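Local coordinates for protein DyP-type peroxidase (Thermobifida cellulosilytica, PDB 4GS1) that is a haem-containing DyP-type peroxidase that probably uses hydrogen peroxide to oxidise dyes and other substrates, at residues L242-I247 with L339-Q344. Numbering follows the deposited sequence.
With HEM (protoporphyrin IX containing Fe), chain F.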
# COMPACT_ATOMS: atom_id res chain seq x y z
N LEU B 242 -1.62 -18.80 13.93
CA LEU B 242 -0.90 -17.90 13.04
C LEU B 242 0.31 -17.31 13.74
O LEU B 242 0.19 -16.71 14.80
CB LEU B 242 -1.82 -16.75 12.63
CG LEU B 242 -1.12 -15.57 11.95
CD1 LEU B 242 -0.54 -15.97 10.61
CD2 LEU B 242 -2.10 -14.43 11.77
N VAL B 243 1.48 -17.47 13.14
CA VAL B 243 2.65 -16.70 13.54
C VAL B 243 2.90 -15.61 12.51
O VAL B 243 3.10 -15.90 11.32
CB VAL B 243 3.92 -17.58 13.66
CG1 VAL B 243 5.15 -16.69 13.88
CG2 VAL B 243 3.76 -18.56 14.81
N VAL B 244 2.89 -14.35 12.95
CA VAL B 244 3.22 -13.23 12.09
C VAL B 244 4.63 -12.75 12.40
O VAL B 244 4.98 -12.58 13.57
CB VAL B 244 2.29 -12.04 12.37
CG1 VAL B 244 2.65 -10.86 11.46
CG2 VAL B 244 0.84 -12.43 12.18
N ARG B 245 5.44 -12.53 11.36
CA ARG B 245 6.72 -11.86 11.54
C ARG B 245 6.86 -10.74 10.52
O ARG B 245 6.68 -10.95 9.32
CB ARG B 245 7.90 -12.84 11.41
CG ARG B 245 7.83 -14.05 12.35
CD ARG B 245 8.22 -13.70 13.79
NE ARG B 245 9.68 -13.66 13.95
CZ ARG B 245 10.31 -13.82 15.12
NH1 ARG B 245 9.61 -14.01 16.23
NH2 ARG B 245 11.64 -13.79 15.16
N ARG B 246 7.16 -9.53 11.00
CA ARG B 246 7.50 -8.43 10.11
C ARG B 246 9.00 -8.49 9.85
O ARG B 246 9.80 -8.22 10.75
CB ARG B 246 7.10 -7.09 10.75
CG ARG B 246 7.47 -5.87 9.92
CD ARG B 246 7.04 -4.57 10.60
NE ARG B 246 7.49 -3.41 9.84
CZ ARG B 246 6.88 -2.23 9.83
NH1 ARG B 246 5.77 -2.04 10.54
NH2 ARG B 246 7.39 -1.24 9.10
N ILE B 247 9.39 -8.87 8.63
CA ILE B 247 10.80 -9.13 8.34
C ILE B 247 11.31 -8.14 7.31
O ILE B 247 10.97 -8.22 6.13
CB ILE B 247 11.03 -10.57 7.83
CG1 ILE B 247 10.42 -11.61 8.78
CG2 ILE B 247 12.54 -10.85 7.69
CD1 ILE B 247 10.55 -13.06 8.24
N LEU B 339 5.95 -9.51 4.99
CA LEU B 339 4.98 -9.73 6.05
C LEU B 339 4.75 -11.24 6.06
O LEU B 339 3.90 -11.78 5.34
CB LEU B 339 3.72 -8.89 5.80
CG LEU B 339 2.44 -9.22 6.59
CD1 LEU B 339 2.75 -9.34 8.06
CD2 LEU B 339 1.40 -8.12 6.37
N PHE B 340 5.56 -11.93 6.85
CA PHE B 340 5.57 -13.38 6.93
C PHE B 340 4.39 -13.85 7.79
O PHE B 340 4.16 -13.34 8.89
CB PHE B 340 6.91 -13.83 7.54
CG PHE B 340 7.01 -15.32 7.78
CD1 PHE B 340 7.63 -16.14 6.85
CD2 PHE B 340 6.54 -15.89 8.97
CE1 PHE B 340 7.74 -17.51 7.07
CE2 PHE B 340 6.65 -17.26 9.20
CZ PHE B 340 7.25 -18.07 8.25
N MET B 341 3.62 -14.82 7.28
CA MET B 341 2.50 -15.38 8.04
C MET B 341 2.46 -16.89 7.88
O MET B 341 2.20 -17.42 6.80
CB MET B 341 1.19 -14.74 7.59
CG MET B 341 1.07 -13.29 8.05
SD MET B 341 -0.58 -12.64 7.76
CE MET B 341 -0.36 -12.09 6.14
N ALA B 342 2.75 -17.60 8.97
CA ALA B 342 2.76 -19.06 8.94
C ALA B 342 1.55 -19.61 9.67
O ALA B 342 1.25 -19.19 10.79
CB ALA B 342 4.04 -19.60 9.57
N TRP B 343 0.88 -20.58 9.05
CA TRP B 343 -0.29 -21.22 9.65
C TRP B 343 0.04 -22.66 9.97
O TRP B 343 0.65 -23.35 9.14
CB TRP B 343 -1.46 -21.17 8.65
CG TRP B 343 -1.95 -19.79 8.39
CD1 TRP B 343 -1.57 -18.95 7.38
CD2 TRP B 343 -2.92 -19.08 9.16
NE1 TRP B 343 -2.24 -17.75 7.48
CE2 TRP B 343 -3.09 -17.82 8.56
CE3 TRP B 343 -3.66 -19.39 10.30
CZ2 TRP B 343 -3.97 -16.86 9.07
CZ3 TRP B 343 -4.53 -18.45 10.80
CH2 TRP B 343 -4.68 -17.21 10.19
N GLN B 344 -0.36 -23.13 11.15
CA GLN B 344 -0.04 -24.49 11.57
C GLN B 344 -0.95 -24.92 12.70
O GLN B 344 -1.52 -24.08 13.40
CB GLN B 344 1.42 -24.59 12.03
CG GLN B 344 1.77 -23.71 13.23
CD GLN B 344 2.51 -22.45 12.82
OE1 GLN B 344 3.69 -22.51 12.47
NE2 GLN B 344 1.81 -21.31 12.82
CHA HEM F . 11.14 -21.70 1.57
CHB HEM F . 12.06 -16.96 1.22
CHC HEM F . 11.61 -16.46 6.03
CHD HEM F . 10.28 -21.12 6.36
C1A HEM F . 11.45 -20.46 1.08
C2A HEM F . 11.74 -20.18 -0.31
C3A HEM F . 11.99 -18.87 -0.40
C4A HEM F . 11.87 -18.29 0.91
CMA HEM F . 12.35 -18.08 -1.68
CAA HEM F . 11.75 -21.25 -1.44
CBA HEM F . 10.39 -21.34 -2.16
CGA HEM F . 9.32 -21.96 -1.30
O1A HEM F . 9.33 -23.21 -1.13
O2A HEM F . 8.44 -21.20 -0.80
C1B HEM F . 12.04 -16.42 2.48
C2B HEM F . 12.35 -15.05 2.81
C3B HEM F . 12.24 -14.90 4.14
C4B HEM F . 11.84 -16.18 4.70
CMB HEM F . 12.77 -14.01 1.74
CAB HEM F . 12.45 -13.63 5.00
CBB HEM F . 12.34 -12.38 4.51
C1C HEM F . 11.21 -17.68 6.54
C2C HEM F . 10.96 -18.00 7.94
C3C HEM F . 10.57 -19.28 8.02
C4C HEM F . 10.60 -19.82 6.68
CMC HEM F . 11.07 -16.97 9.08
CAC HEM F . 10.18 -20.15 9.25
CBC HEM F . 10.53 -19.90 10.51
C1D HEM F . 10.37 -21.68 5.11
C2D HEM F . 10.00 -23.04 4.81
C3D HEM F . 10.28 -23.22 3.33
C4D HEM F . 10.78 -21.95 2.87
CMD HEM F . 9.45 -24.12 5.77
CAD HEM F . 10.06 -24.50 2.51
CBD HEM F . 11.23 -25.46 2.72
CGD HEM F . 10.95 -26.72 1.93
O1D HEM F . 11.43 -26.83 0.77
O2D HEM F . 10.22 -27.61 2.45
NA HEM F . 11.53 -19.29 1.81
NB HEM F . 11.73 -17.09 3.66
NC HEM F . 11.00 -18.83 5.79
ND HEM F . 10.82 -21.06 3.94
FE HEM F . 11.37 -19.11 3.82
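Leu242 sits over one face of the Trp343 indole, its CB 3.8 Å from the centre of the six-membered ring and 16° off the normal, a CH-pi contact. With its CG anti to the backbone N (chi1 167°), Leu242 also carries CD1 over the indole and to 3.7 Å from Met341 CB; a branched leucine can thus serve two neighbours. On the same face Val244 CG1 meets Leu339 CD1 at 3.7 Å. Between these antiparallel central strands, Val243 N bonds to Ala342 O and Ala342 N to Val243 O, both at 2.9 Å; Arg245 and Phe340 form a second pair, with Phe340 N-H bent to 144° at Arg245 O. Packing loosens at partly exposed Arg246, whose extended side chain misses 339-344 and makes a cation-pi contact with Trp144. On the other face, Phe340 brings CE1 to 3.4 Å from haem C2C, haem methyl CMC lying over its ring, while Ile247 sets CD1 3.8 Å from Phe340 CB and CG2 against vinyl carbon CBB; hydrocarbon suits this methyl- and vinyl-bearing side. Arg245, turning at chi2 and chi3, bonds Ser374, His371 and Asp138. Thus the Leu242-Trp343 face meets Ile43, and the Phe340 face meets helix 351-360 and lines the haem pocket, as in the C-terminal ferredoxin-like domain of DyP-type peroxidases.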